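Local coordinates for YcgJ protein (Bacillus subtilis, PDB 1XXL), which is probably a methyltransferase that binds S-adenosyl-L-methionine and passes its methyl group to an acceptor, at residues A[34-39]-A[71-76]; A[105-110]-A[155-160]; A[126-131]-A[135-140]; A[159-164]-A[230-235]. All blocks are in the same frame, centred on the assembly; numbering follows the deposited sequence.

Contact 1 comes first along the chain and lies at the far end of the Rossmann-like sheet, where helix 34-39 meets strand 71-75. Contact 2 opens on helix 103-113 and closes on helix 154-163; contact 3, the loop into helix 131-144, is nested inside that span. Contact 4 continues from helix 154-163 to strand 222-236, antiparallel between strands 118-125 and 166-179. Contacts 2 and 4 have centres only 6 Å apart and share A159 and M160, making one continuous buried layer. Contacts 1 and 3 lie on opposite sides of the chain's centre, about 30 Å apart between centres, so the four sample the cofactor-binding half of the fold, its later helices and the inserted strand.

Contact 1 (A[34-39]-A[71-76]); sequences HTALAF and VRFQQG
The F73 ring receives the methyl group of A36 on a slant, with CB of A36 3.8 Å from CE2 and 3.9 Å from CZ of F73. A second ring, that of F39, has O of T35 at its edge and in its plane, and runs away from strand 71-75. The bond from CA to CB of F73 does not aim at the helix, but CG lies anti to the carbonyl carbon (chi1 -57°), which swings the ring back to it. Alanine suits the position facing the strand, being small enough to let the F73 ring come up to the helix. Alongside, L37 and V71 meet at about a right angle, CD2 of L37 touching CG2 of V71 at 3.8 Å, while CG1 of V71 rests 3.8 Å from the backbone O of A36. Branched aliphatic chains fill such a junction without polar demands. The two segments run nearly antiparallel, at 160°. Both belong to the methyltransferase domain, and A36 may be the alanine of a Rossmann-type GxGxxA pattern. On one flank L37, V71 and F73 reach helix 53-66; A36 and V71 touch C46 of strand 45-50, and F39 packs on helix 7-17.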
loop_
_atom_site.group_PDB
_atom_site.type_symbol
_atom_site.label_atom_id
_atom_site.label_comp_id
_atom_site.label_asym_id
_atom_site.label_seq_id
_atom_site.Cartn_x
_atom_site.Cartn_y
_atom_site.Cartn_z
ATOM N N HIS A 34 4.070 -5.347 -10.990
ATOM C CA HIS A 34 4.064 -4.071 -11.715
ATOM C C HIS A 34 5.037 -3.038 -11.139
ATOM O O HIS A 34 5.724 -2.367 -11.905
ATOM C CB HIS A 34 2.645 -3.498 -11.797
ATOM C CG HIS A 34 1.741 -4.284 -12.689
ATOM N ND1 HIS A 34 0.933 -5.295 -12.219
ATOM C CD2 HIS A 34 1.547 -4.236 -14.029
ATOM C CE1 HIS A 34 0.262 -5.826 -13.228
ATOM N NE2 HIS A 34 0.616 -5.200 -14.338
ATOM N N THR A 35 5.113 -2.928 -9.810
ATOM C CA THR A 35 5.996 -1.939 -9.196
ATOM C C THR A 35 7.455 -2.248 -9.529
ATOM O O THR A 35 8.204 -1.364 -9.942
ATOM C CB THR A 35 5.801 -1.811 -7.653
ATOM O OG1 THR A 35 4.428 -1.567 -7.370
ATOM C CG2 THR A 35 6.612 -0.640 -7.082
ATOM N N ALA A 36 7.843 -3.508 -9.372
ATOM C CA ALA A 36 9.229 -3.920 -9.621
ATOM C C ALA A 36 9.615 -3.726 -11.078
ATOM O O ALA A 36 10.709 -3.231 -11.378
ATOM C CB ALA A 36 9.458 -5.392 -9.191
ATOM N N LEU A 37 8.729 -4.108 -11.989
ATOM C CA LEU A 37 8.994 -3.884 -13.420
ATOM C C LEU A 37 9.133 -2.416 -13.791
ATOM O O LEU A 37 9.978 -2.052 -14.611
ATOM C CB LEU A 37 7.904 -4.503 -14.273
ATOM C CG LEU A 37 7.793 -6.026 -14.187
ATOM C CD1 LEU A 37 6.718 -6.455 -15.172
ATOM C CD2 LEU A 37 9.082 -6.691 -14.524
ATOM N N ALA A 38 8.321 -1.564 -13.178
ATOM C CA ALA A 38 8.403 -0.130 -13.472
ATOM C C ALA A 38 9.732 0.486 -13.022
ATOM O O ALA A 38 10.242 1.389 -13.671
ATOM C CB ALA A 38 7.221 0.601 -12.875
ATOM N N PHE A 39 10.312 -0.023 -11.937
ATOM C CA PHE A 39 11.591 0.491 -11.454
ATOM C C PHE A 39 12.769 -0.013 -12.259
ATOM O O PHE A 39 13.816 0.640 -12.292
ATOM C CB PHE A 39 11.805 0.142 -9.961
ATOM C CG PHE A 39 11.253 1.174 -9.010
ATOM C CD1 PHE A 39 9.907 1.162 -8.655
ATOM C CD2 PHE A 39 12.075 2.168 -8.483
ATOM C CE1 PHE A 39 9.381 2.138 -7.783
ATOM C CE2 PHE A 39 11.561 3.128 -7.596
ATOM C CZ PHE A 39 10.218 3.110 -7.258
ATOM N N VAL A 71 14.986 -8.236 -12.288
ATOM C CA VAL A 71 13.953 -8.275 -11.275
ATOM C C VAL A 71 13.788 -9.727 -10.840
ATOM O O VAL A 71 13.792 -10.618 -11.681
ATOM C CB VAL A 71 12.576 -7.670 -11.764
ATOM C CG1 VAL A 71 12.747 -6.279 -12.303
ATOM C CG2 VAL A 71 11.919 -8.558 -12.819
ATOM N N ARG A 72 13.686 -9.976 -9.539
ATOM C CA ARG A 72 13.442 -11.328 -9.030
ATOM C C ARG A 72 12.336 -11.265 -7.973
ATOM O O ARG A 72 12.164 -10.240 -7.312
ATOM C CB ARG A 72 14.737 -11.955 -8.470
ATOM C CG ARG A 72 15.724 -12.457 -9.571
ATOM C CD ARG A 72 16.887 -13.339 -9.011
ATOM N NE ARG A 72 16.382 -14.569 -8.343
ATOM C CZ ARG A 72 16.543 -15.832 -8.760
ATOM N NH1 ARG A 72 17.258 -16.128 -9.840
ATOM N NH2 ARG A 72 15.984 -16.819 -8.058
ATOM N N PHE A 73 11.571 -12.340 -7.851
ATOM C CA PHE A 73 10.468 -12.416 -6.894
ATOM C C PHE A 73 10.669 -13.603 -5.977
ATOM O O PHE A 73 11.228 -14.623 -6.356
ATOM C CB PHE A 73 9.118 -12.467 -7.605
ATOM C CG PHE A 73 8.893 -11.294 -8.516
ATOM C CD1 PHE A 73 9.242 -11.370 -9.863
ATOM C CD2 PHE A 73 8.416 -10.089 -8.014
ATOM C CE1 PHE A 73 9.098 -10.294 -10.695
ATOM C CE2 PHE A 73 8.261 -8.984 -8.847
ATOM C CZ PHE A 73 8.607 -9.078 -10.184
ATOM N N GLN A 74 10.290 -13.435 -4.726
ATOM C CA GLN A 74 10.305 -14.551 -3.808
ATOM C C GLN A 74 9.154 -14.439 -2.850
ATOM O O GLN A 74 8.543 -13.376 -2.732
ATOM C CB GLN A 74 11.649 -14.659 -3.093
ATOM C CG GLN A 74 12.018 -13.524 -2.158
ATOM C CD GLN A 74 13.407 -13.746 -1.550
ATOM O OE1 GLN A 74 14.422 -13.682 -2.242
ATOM N NE2 GLN A 74 13.447 -14.021 -0.265
ATOM N N GLN A 75 8.830 -15.559 -2.211
ATOM C CA GLN A 75 7.792 -15.571 -1.217
ATOM C C GLN A 75 8.350 -15.085 0.124
ATOM O O GLN A 75 9.438 -15.478 0.545
ATOM C CB GLN A 75 7.173 -16.964 -1.060
ATOM C CG GLN A 75 6.004 -17.001 -0.071
ATOM C CD GLN A 75 5.339 -18.375 0.027
ATOM O OE1 GLN A 75 5.958 -19.397 -0.276
ATOM N NE2 GLN A 75 4.072 -18.398 0.446
ATOM N N GLY A 76 7.585 -14.236 0.794
ATOM C CA GLY A 76 7.941 -13.798 2.141
ATOM C C GLY A 76 6.997 -12.734 2.635
ATOM O O GLY A 76 6.148 -12.257 1.880
#

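Contact 2 (A[105-110]-A[155-160]); sequences KAVREV and SEWQAM
V107 of helix 103-113 packs against W157 and M160 of helix 154-163, joining two helices of the Rossmann-like methyltransferase fold in a buried interface whose side-chain contacts are apolar. Contacts between apolar side chains come first. CG2 of V107 arrives at the edge of the indole, near the ring plane, 3.8 Å from CZ3 of W157, and the same methyl also lies 4.4 Å from SE of M160, which is selenomethionine in this crystal. One methyl of the compact valine thus reaches both W157 and M160 where these two meet.

The second kind of contact is between neighbours on helix 154-163 itself: the terminal methyl CE of M160 sits 3.7 Å above one face of the W157 ring, displaced toward its rim, so the indole has M160 on a face and V107 at an edge. A broad flat residue serves well here, because the ring also reaches V103 of the partner helix, L122 on strand 118-125 and Y168 on strand 166-179.

Among the charged groups, E156 OE2 forms a salt bridge with R150, and E109 is held through OE1 by R112 and through OE2 by the backbone N-H of L81.

The remaining contact is with the backbone: CG1 of V107, placed anti to the nitrogen at chi1 176°, lies 3.9 Å from the carbonyl O of M160.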
loop_
_atom_site.group_PDB
_atom_site.type_symbol
_atom_site.label_atom_id
_atom_site.label_comp_id
_atom_site.label_asym_id
_atom_site.label_seq_id
_atom_site.Cartn_x
_atom_site.Cartn_y
_atom_site.Cartn_z
ATOM N N LYS A 105 5.973 -4.414 13.479
ATOM C CA LYS A 105 7.095 -5.296 13.159
ATOM C C LYS A 105 7.560 -5.138 11.693
ATOM O O LYS A 105 8.753 -5.181 11.427
ATOM C CB LYS A 105 6.712 -6.744 13.480
ATOM C CG LYS A 105 7.797 -7.798 13.209
ATOM C CD LYS A 105 9.202 -7.399 13.718
ATOM C CE LYS A 105 10.099 -8.632 13.919
ATOM N NZ LYS A 105 11.355 -8.270 14.652
ATOM N N ALA A 106 6.628 -4.918 10.755
ATOM C CA ALA A 106 6.974 -4.648 9.336
ATOM C C ALA A 106 7.922 -3.429 9.202
ATOM O O ALA A 106 8.963 -3.519 8.557
ATOM C CB ALA A 106 5.712 -4.440 8.503
ATOM N N VAL A 107 7.565 -2.309 9.836
ATOM C CA VAL A 107 8.370 -1.085 9.778
ATOM C C VAL A 107 9.722 -1.269 10.413
ATOM O O VAL A 107 10.712 -0.707 9.950
ATOM C CB VAL A 107 7.657 0.125 10.448
ATOM C CG1 VAL A 107 8.573 1.370 10.444
ATOM C CG2 VAL A 107 6.356 0.442 9.715
ATOM N N ARG A 108 9.768 -2.050 11.489
ATOM C CA ARG A 108 11.018 -2.351 12.146
ATOM C C ARG A 108 11.941 -3.120 11.178
ATOM O O ARG A 108 13.140 -2.846 11.082
ATOM C CB ARG A 108 10.716 -3.144 13.434
ATOM C CG ARG A 108 11.852 -3.332 14.399
ATOM C CD ARG A 108 11.425 -4.224 15.602
ATOM N NE ARG A 108 10.012 -3.992 15.955
ATOM C CZ ARG A 108 9.228 -4.836 16.639
ATOM N NH1 ARG A 108 9.706 -5.983 17.131
ATOM N NH2 ARG A 108 7.953 -4.513 16.860
ATOM N N GLU A 109 11.370 -4.064 10.446
ATOM C CA GLU A 109 12.113 -4.841 9.447
ATOM C C GLU A 109 12.549 -3.987 8.245
ATOM O O GLU A 109 13.688 -4.103 7.787
ATOM C CB GLU A 109 11.278 -6.041 8.969
ATOM C CG GLU A 109 11.306 -7.221 9.905
ATOM C CD GLU A 109 12.675 -7.931 9.947
ATOM O OE1 GLU A 109 13.428 -7.652 10.912
ATOM O OE2 GLU A 109 13.003 -8.745 9.042
ATOM N N VAL A 110 11.638 -3.137 7.754
ATOM C CA VAL A 110 11.953 -2.192 6.694
ATOM C C VAL A 110 13.146 -1.339 7.107
ATOM O O VAL A 110 14.103 -1.232 6.350
ATOM C CB VAL A 110 10.755 -1.283 6.342
ATOM C CG1 VAL A 110 11.192 -0.057 5.564
ATOM C CG2 VAL A 110 9.731 -2.065 5.569
ATOM N N SER A 155 -0.892 9.899 11.976
ATOM C CA SER A 155 -0.293 9.897 13.319
ATOM C C SER A 155 0.446 8.643 13.638
ATOM O O SER A 155 1.561 8.682 14.131
ATOM C CB SER A 155 -1.415 9.950 14.364
ATOM O OG SER A 155 -1.658 11.260 14.616
ATOM N N GLU A 156 -0.231 7.524 13.437
ATOM C CA GLU A 156 0.381 6.232 13.681
ATOM C C GLU A 156 1.620 5.994 12.830
ATOM O O GLU A 156 2.611 5.496 13.337
ATOM C CB GLU A 156 -0.635 5.109 13.506
ATOM C CG GLU A 156 -1.682 5.121 14.607
ATOM C CD GLU A 156 -2.813 4.129 14.381
ATOM O OE1 GLU A 156 -3.356 3.638 15.402
ATOM O OE2 GLU A 156 -3.185 3.846 13.209
ATOM N N TRP A 157 1.576 6.337 11.539
ATOM C CA TRP A 157 2.766 6.207 10.687
ATOM C C TRP A 157 3.889 7.083 11.156
ATOM O O TRP A 157 5.041 6.666 11.166
ATOM C CB TRP A 157 2.457 6.580 9.234
ATOM C CG TRP A 157 1.714 5.505 8.498
ATOM C CD1 TRP A 157 0.454 5.578 8.004
ATOM C CD2 TRP A 157 2.195 4.201 8.187
ATOM N NE1 TRP A 157 0.127 4.407 7.374
ATOM C CE2 TRP A 157 1.171 3.536 7.484
ATOM C CE3 TRP A 157 3.402 3.535 8.415
ATOM C CZ2 TRP A 157 1.313 2.218 6.999
ATOM C CZ3 TRP A 157 3.550 2.225 7.941
ATOM C CH2 TRP A 157 2.509 1.583 7.239
ATOM N N GLN A 158 3.569 8.319 11.523
ATOM C CA GLN A 158 4.601 9.209 12.049
ATOM C C GLN A 158 5.271 8.641 13.308
ATOM O O GLN A 158 6.500 8.734 13.434
ATOM C CB GLN A 158 4.046 10.585 12.352
ATOM C CG GLN A 158 3.659 11.330 11.130
ATOM C CD GLN A 158 2.891 12.546 11.464
ATOM O OE1 GLN A 158 3.321 13.354 12.264
ATOM N NE2 GLN A 158 1.761 12.699 10.842
ATOM N N ALA A 159 4.475 8.054 14.207
ATOM C CA ALA A 159 4.996 7.493 15.469
ATOM C C ALA A 159 5.851 6.247 15.208
ATOM O O ALA A 159 6.909 6.087 15.800
ATOM C CB ALA A 159 3.857 7.166 16.421
HETATM N N MSE A 160 5.393 5.378 14.299
HETATM C CA MSE A 160 6.187 4.207 13.878
HETATM C C MSE A 160 7.514 4.574 13.186
HETATM O O MSE A 160 8.531 3.945 13.405
HETATM C CB MSE A 160 5.366 3.320 12.958
HETATM C CG MSE A 160 4.145 2.758 13.636
HETATM SE SE MSE A 160 3.241 1.281 12.655
HETATM C CE MSE A 160 1.949 2.334 11.579
#

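Contact 3 (A[126-131]-A[135-140]); sequences YAPEDP and EFVNHL
P128 and V137 cross obliquely, the proline presenting CD to the valine's CG1 at 4.1 Å. That CG1 branch lies between the backbone N and the carbonyl carbon of V137 (chi1 70°), a placing that points it at the loop; CG1 of V137 also comes within 4.2 Å of CA of A127. The rigid proline ring and the branched valine are both apolar, and they suit a joint that continues on F212, which both side chains touch. Beside them N138 turns its amide back toward the loop, with ND2 4.0 Å from CB of A127. The contact there is plain van der Waals, since the amide spends its polarity on other partners: OD1 accepts from the backbone N of E151 and from H148, and ND2 donates to O of D134. A buried asparagine is thus satisfied on both of its ends.

The segment 126-131 is the loop that leads from strand 118-125 into helix 131-144. D130 holds the N-cap position, its OD2 accepting the backbone N-H of V132, and P131 follows as the first helical residue, where a missing N-H costs nothing. The first turn is closed by the bond from E135 N to O of P131, 2.9 Å long and nearly straight at 165°, with the donor tilted 33° from the carbonyl plane. E135 continues outward from there: its CB lies 3.2 Å from the same O of P131, and beyond CG the chain is extended, carrying the carboxylate to the exposed side of the helix.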
loop_
_atom_site.group_PDB
_atom_site.type_symbol
_atom_site.label_atom_id
_atom_site.label_comp_id
_atom_site.label_asym_id
_atom_site.label_seq_id
_atom_site.Cartn_x
_atom_site.Cartn_y
_atom_site.Cartn_z
ATOM N N TYR A 126 -5.299 5.630 4.051
ATOM C CA TYR A 126 -5.115 5.795 5.477
ATOM C C TYR A 126 -6.425 6.164 6.172
ATOM O O TYR A 126 -7.363 6.629 5.551
ATOM C CB TYR A 126 -4.021 6.837 5.732
ATOM C CG TYR A 126 -4.315 8.241 5.237
ATOM C CD1 TYR A 126 -3.911 8.662 3.978
ATOM C CD2 TYR A 126 -4.994 9.135 6.033
ATOM C CE1 TYR A 126 -4.154 9.956 3.543
ATOM C CE2 TYR A 126 -5.257 10.394 5.609
ATOM C CZ TYR A 126 -4.836 10.810 4.358
ATOM O OH TYR A 126 -5.133 12.076 3.945
ATOM N N ALA A 127 -6.447 5.945 7.479
ATOM C CA ALA A 127 -7.556 6.298 8.355
ATOM C C ALA A 127 -7.442 7.770 8.748
ATOM O O ALA A 127 -6.365 8.228 9.130
ATOM C CB ALA A 127 -7.503 5.441 9.606
ATOM N N PRO A 128 -8.556 8.527 8.653
ATOM C CA PRO A 128 -8.559 9.858 9.230
ATOM C C PRO A 128 -8.243 9.806 10.732
ATOM O O PRO A 128 -8.366 8.748 11.369
ATOM C CB PRO A 128 -9.984 10.355 8.963
ATOM C CG PRO A 128 -10.440 9.575 7.802
ATOM C CD PRO A 128 -9.822 8.222 7.980
ATOM N N GLU A 129 -7.812 10.932 11.268
ATOM C CA GLU A 129 -7.462 11.035 12.685
ATOM C C GLU A 129 -8.663 10.761 13.599
ATOM O O GLU A 129 -8.523 10.079 14.615
ATOM C CB GLU A 129 -6.868 12.417 12.968
ATOM C CG GLU A 129 -5.487 12.626 12.341
ATOM C CD GLU A 129 -4.452 11.602 12.840
ATOM O OE1 GLU A 129 -3.827 10.901 12.008
ATOM O OE2 GLU A 129 -4.284 11.492 14.075
ATOM N N ASP A 130 -9.838 11.254 13.206
ATOM C CA ASP A 130 -11.093 11.051 13.967
ATOM C C ASP A 130 -11.417 9.571 14.048
ATOM O O ASP A 130 -11.638 8.945 13.016
ATOM C CB ASP A 130 -12.252 11.804 13.298
ATOM C CG ASP A 130 -13.622 11.596 14.022
ATOM O OD1 ASP A 130 -14.594 12.175 13.523
ATOM O OD2 ASP A 130 -13.719 10.882 15.062
ATOM N N PRO A 131 -11.431 9.001 15.275
ATOM C CA PRO A 131 -11.576 7.560 15.406
ATOM C C PRO A 131 -12.823 6.986 14.783
ATOM O O PRO A 131 -12.795 5.849 14.375
ATOM C CB PRO A 131 -11.603 7.335 16.929
ATOM C CG PRO A 131 -11.044 8.583 17.503
ATOM C CD PRO A 131 -11.321 9.661 16.594
ATOM N N GLU A 135 -12.640 4.111 12.014
ATOM C CA GLU A 135 -13.470 2.920 12.121
ATOM C C GLU A 135 -14.402 2.708 10.888
ATOM O O GLU A 135 -14.552 1.594 10.390
ATOM C CB GLU A 135 -14.234 3.120 13.414
ATOM C CG GLU A 135 -15.184 2.124 13.889
ATOM C CD GLU A 135 -15.697 2.545 15.289
ATOM O OE1 GLU A 135 -16.855 2.194 15.632
ATOM O OE2 GLU A 135 -14.939 3.261 16.026
ATOM N N PHE A 136 -14.988 3.783 10.374
ATOM C CA PHE A 136 -15.918 3.688 9.242
ATOM C C PHE A 136 -15.231 3.100 8.013
ATOM O O PHE A 136 -15.723 2.154 7.391
ATOM C CB PHE A 136 -16.483 5.068 8.900
ATOM C CG PHE A 136 -17.403 5.058 7.729
ATOM C CD1 PHE A 136 -16.921 5.277 6.438
ATOM C CD2 PHE A 136 -18.758 4.820 7.903
ATOM C CE1 PHE A 136 -17.784 5.250 5.358
ATOM C CE2 PHE A 136 -19.608 4.805 6.828
ATOM C CZ PHE A 136 -19.121 5.013 5.562
ATOM N N VAL A 137 -14.076 3.663 7.688
ATOM C CA VAL A 137 -13.350 3.255 6.512
ATOM C C VAL A 137 -12.695 1.892 6.681
ATOM O O VAL A 137 -12.654 1.123 5.730
ATOM C CB VAL A 137 -12.354 4.337 6.024
ATOM C CG1 VAL A 137 -11.155 4.514 6.968
ATOM C CG2 VAL A 137 -11.904 4.019 4.581
ATOM N N ASN A 138 -12.204 1.579 7.881
ATOM C CA ASN A 138 -11.649 0.246 8.116
ATOM C C ASN A 138 -12.695 -0.859 8.019
ATOM O O ASN A 138 -12.430 -1.939 7.435
ATOM C CB ASN A 138 -10.901 0.169 9.451
ATOM C CG ASN A 138 -9.445 0.560 9.309
ATOM O OD1 ASN A 138 -8.665 -0.204 8.760
ATOM N ND2 ASN A 138 -9.082 1.755 9.775
ATOM N N HIS A 139 -13.867 -0.593 8.583
ATOM C CA HIS A 139 -15.002 -1.503 8.474
ATOM C C HIS A 139 -15.415 -1.658 6.994
ATOM O O HIS A 139 -15.634 -2.779 6.531
ATOM C CB HIS A 139 -16.190 -1.010 9.329
ATOM C CG HIS A 139 -17.316 -1.992 9.421
ATOM N ND1 HIS A 139 -17.163 -3.253 9.960
ATOM C CD2 HIS A 139 -18.611 -1.907 9.032
ATOM C CE1 HIS A 139 -18.316 -3.903 9.901
ATOM N NE2 HIS A 139 -19.208 -3.112 9.328
ATOM N N LEU A 140 -15.517 -0.548 6.258
ATOM C CA LEU A 140 -15.913 -0.618 4.839
ATOM C C LEU A 140 -14.979 -1.536 4.069
ATOM O O LEU A 140 -15.420 -2.425 3.345
ATOM C CB LEU A 140 -15.929 0.754 4.197
ATOM C CG LEU A 140 -16.217 0.855 2.691
ATOM C CD1 LEU A 140 -17.619 0.366 2.346
ATOM C CD2 LEU A 140 -16.047 2.281 2.267
#

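Contact 4 (A[159-164]-A[230-235]); sequences AMFSAN and ILIQGI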
loop_
_atom_site.group_PDB
_atom_site.type_symbol
_atom_site.label_atom_id
_atom_site.label_comp_id
_atom_site.label_asym_id
_atom_site.label_seq_id
_atom_site.Cartn_x
_atom_site.Cartn_y
_atom_site.Cartn_z
ATOM N N ALA A 159 4.475 8.054 14.207
ATOM C CA ALA A 159 4.996 7.493 15.469
ATOM C C ALA A 159 5.851 6.247 15.208
ATOM O O ALA A 159 6.909 6.087 15.800
ATOM C CB ALA A 159 3.857 7.166 16.421
HETATM N N MSE A 160 5.393 5.378 14.299
HETATM C CA MSE A 160 6.187 4.207 13.878
HETATM C C MSE A 160 7.514 4.574 13.186
HETATM O O MSE A 160 8.531 3.945 13.405
HETATM C CB MSE A 160 5.366 3.320 12.958
HETATM C CG MSE A 160 4.145 2.758 13.636
HETATM SE SE MSE A 160 3.241 1.281 12.655
HETATM C CE MSE A 160 1.949 2.334 11.579
ATOM N N PHE A 161 7.501 5.595 12.341
ATOM C CA PHE A 161 8.734 6.045 11.719
ATOM C C PHE A 161 9.705 6.555 12.766
ATOM O O PHE A 161 10.881 6.186 12.743
ATOM C CB PHE A 161 8.481 7.122 10.682
ATOM C CG PHE A 161 8.064 6.595 9.344
ATOM C CD1 PHE A 161 7.276 5.455 9.225
ATOM C CD2 PHE A 161 8.430 7.267 8.188
ATOM C CE1 PHE A 161 6.883 4.996 7.969
ATOM C CE2 PHE A 161 8.016 6.815 6.943
ATOM C CZ PHE A 161 7.250 5.686 6.834
ATOM N N SER A 162 9.203 7.376 13.683
ATOM C CA SER A 162 10.018 7.912 14.760
ATOM C C SER A 162 10.601 6.813 15.640
ATOM O O SER A 162 11.756 6.917 16.046
ATOM C CB SER A 162 9.214 8.909 15.611
ATOM O OG SER A 162 10.079 9.772 16.324
ATOM N N ALA A 163 9.808 5.778 15.935
ATOM C CA ALA A 163 10.262 4.624 16.711
ATOM C C ALA A 163 11.425 3.847 16.083
ATOM O O ALA A 163 12.146 3.139 16.775
ATOM C CB ALA A 163 9.111 3.680 16.975
ATOM N N ASN A 164 11.603 4.007 14.777
ATOM C CA ASN A 164 12.562 3.251 13.973
ATOM C C ASN A 164 13.568 4.138 13.261
ATOM O O ASN A 164 14.208 3.703 12.324
ATOM C CB ASN A 164 11.790 2.382 12.976
ATOM C CG ASN A 164 11.055 1.240 13.657
ATOM O OD1 ASN A 164 11.673 0.278 14.056
ATOM N ND2 ASN A 164 9.741 1.353 13.810
ATOM N N ILE A 230 -2.047 8.461 0.219
ATOM C CA ILE A 230 -0.850 9.240 0.457
ATOM C C ILE A 230 0.399 8.526 -0.073
ATOM O O ILE A 230 0.434 7.305 -0.159
ATOM C CB ILE A 230 -0.736 9.539 1.984
ATOM C CG1 ILE A 230 0.272 10.653 2.249
ATOM C CG2 ILE A 230 -0.457 8.242 2.744
ATOM C CD1 ILE A 230 0.313 11.147 3.732
ATOM N N LEU A 231 1.419 9.302 -0.431
ATOM C CA LEU A 231 2.782 8.798 -0.515
ATOM C C LEU A 231 3.549 9.412 0.621
ATOM O O LEU A 231 3.654 10.653 0.726
ATOM C CB LEU A 231 3.474 9.138 -1.831
ATOM C CG LEU A 231 5.002 8.876 -1.849
ATOM C CD1 LEU A 231 5.328 7.421 -1.623
ATOM C CD2 LEU A 231 5.627 9.330 -3.188
ATOM N N ILE A 232 4.078 8.539 1.467
ATOM C CA ILE A 232 4.950 8.916 2.554
ATOM C C ILE A 232 6.355 8.471 2.164
ATOM O O ILE A 232 6.547 7.351 1.667
ATOM C CB ILE A 232 4.537 8.195 3.865
ATOM C CG1 ILE A 232 3.193 8.708 4.373
ATOM C CG2 ILE A 232 5.592 8.350 4.958
ATOM C CD1 ILE A 232 2.472 7.692 5.219
ATOM N N GLN A 233 7.329 9.341 2.400
ATOM C CA GLN A 233 8.730 8.982 2.311
ATOM C C GLN A 233 9.352 8.904 3.701
ATOM O O GLN A 233 9.259 9.858 4.496
ATOM C CB GLN A 233 9.505 9.963 1.450
ATOM C CG GLN A 233 10.973 9.569 1.248
ATOM C CD GLN A 233 11.662 10.359 0.145
ATOM O OE1 GLN A 233 12.122 9.790 -0.840
ATOM N NE2 GLN A 233 11.746 11.646 0.311
ATOM N N GLY A 234 9.955 7.753 3.989
ATOM C CA GLY A 234 10.856 7.578 5.138
ATOM C C GLY A 234 12.321 7.596 4.722
ATOM O O GLY A 234 12.704 7.008 3.702
ATOM N N ILE A 235 13.155 8.304 5.470
ATOM C CA ILE A 235 14.585 8.258 5.248
ATOM C C ILE A 235 15.255 7.780 6.542
ATOM O O ILE A 235 15.003 8.337 7.633
ATOM C CB ILE A 235 15.168 9.638 4.763
ATOM C CG1 ILE A 235 14.597 9.984 3.385
ATOM C CG2 ILE A 235 16.694 9.559 4.663
ATOM C CD1 ILE A 235 14.835 11.364 2.961
#
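F161 of helix 154-163 pushes one side of its ring, CD2, CE2 and CZ, against strand 222-236, which is inserted antiparallel between strands 118-125 and 166-179, as in the class I methyltransferase fold. The helix and strand segments run almost parallel, at 12°. From CA the bond to CB points toward the strand, and chi1 of -82° sets CG beside the backbone N, anti to the carbonyl carbon. CD2 of F161 comes to 3.9 Å from CA of G234. Next along, CE2 of F161 is wedged between two partners, CA of G234 at 3.5 Å and CG2 of I232 also at 3.5 Å, while the carbonyl carbon of Q233 lies at the ring's edge, near its plane. At the tip, CZ of F161 is 3.7 Å from CG2 of I232. Glycine suits this place: a CB on G234 would point at the ring and clash with CE2 of F161. Isoleucine in turn offers a branch methyl to the aromatic carbons, its side chain also meeting L122 and Y168 on the two flanking strands. Were F161 cut back to an alanine, I232 CG2 and the backbone at G234 would probably lose their cover, leaving a gap between helix and sheet. Beyond the phenylalanine, N164 folds back on the helix end, where its ND2 donates to O of M160 at 2.9 Å and 160°, the acceptor lying close to the amide plane.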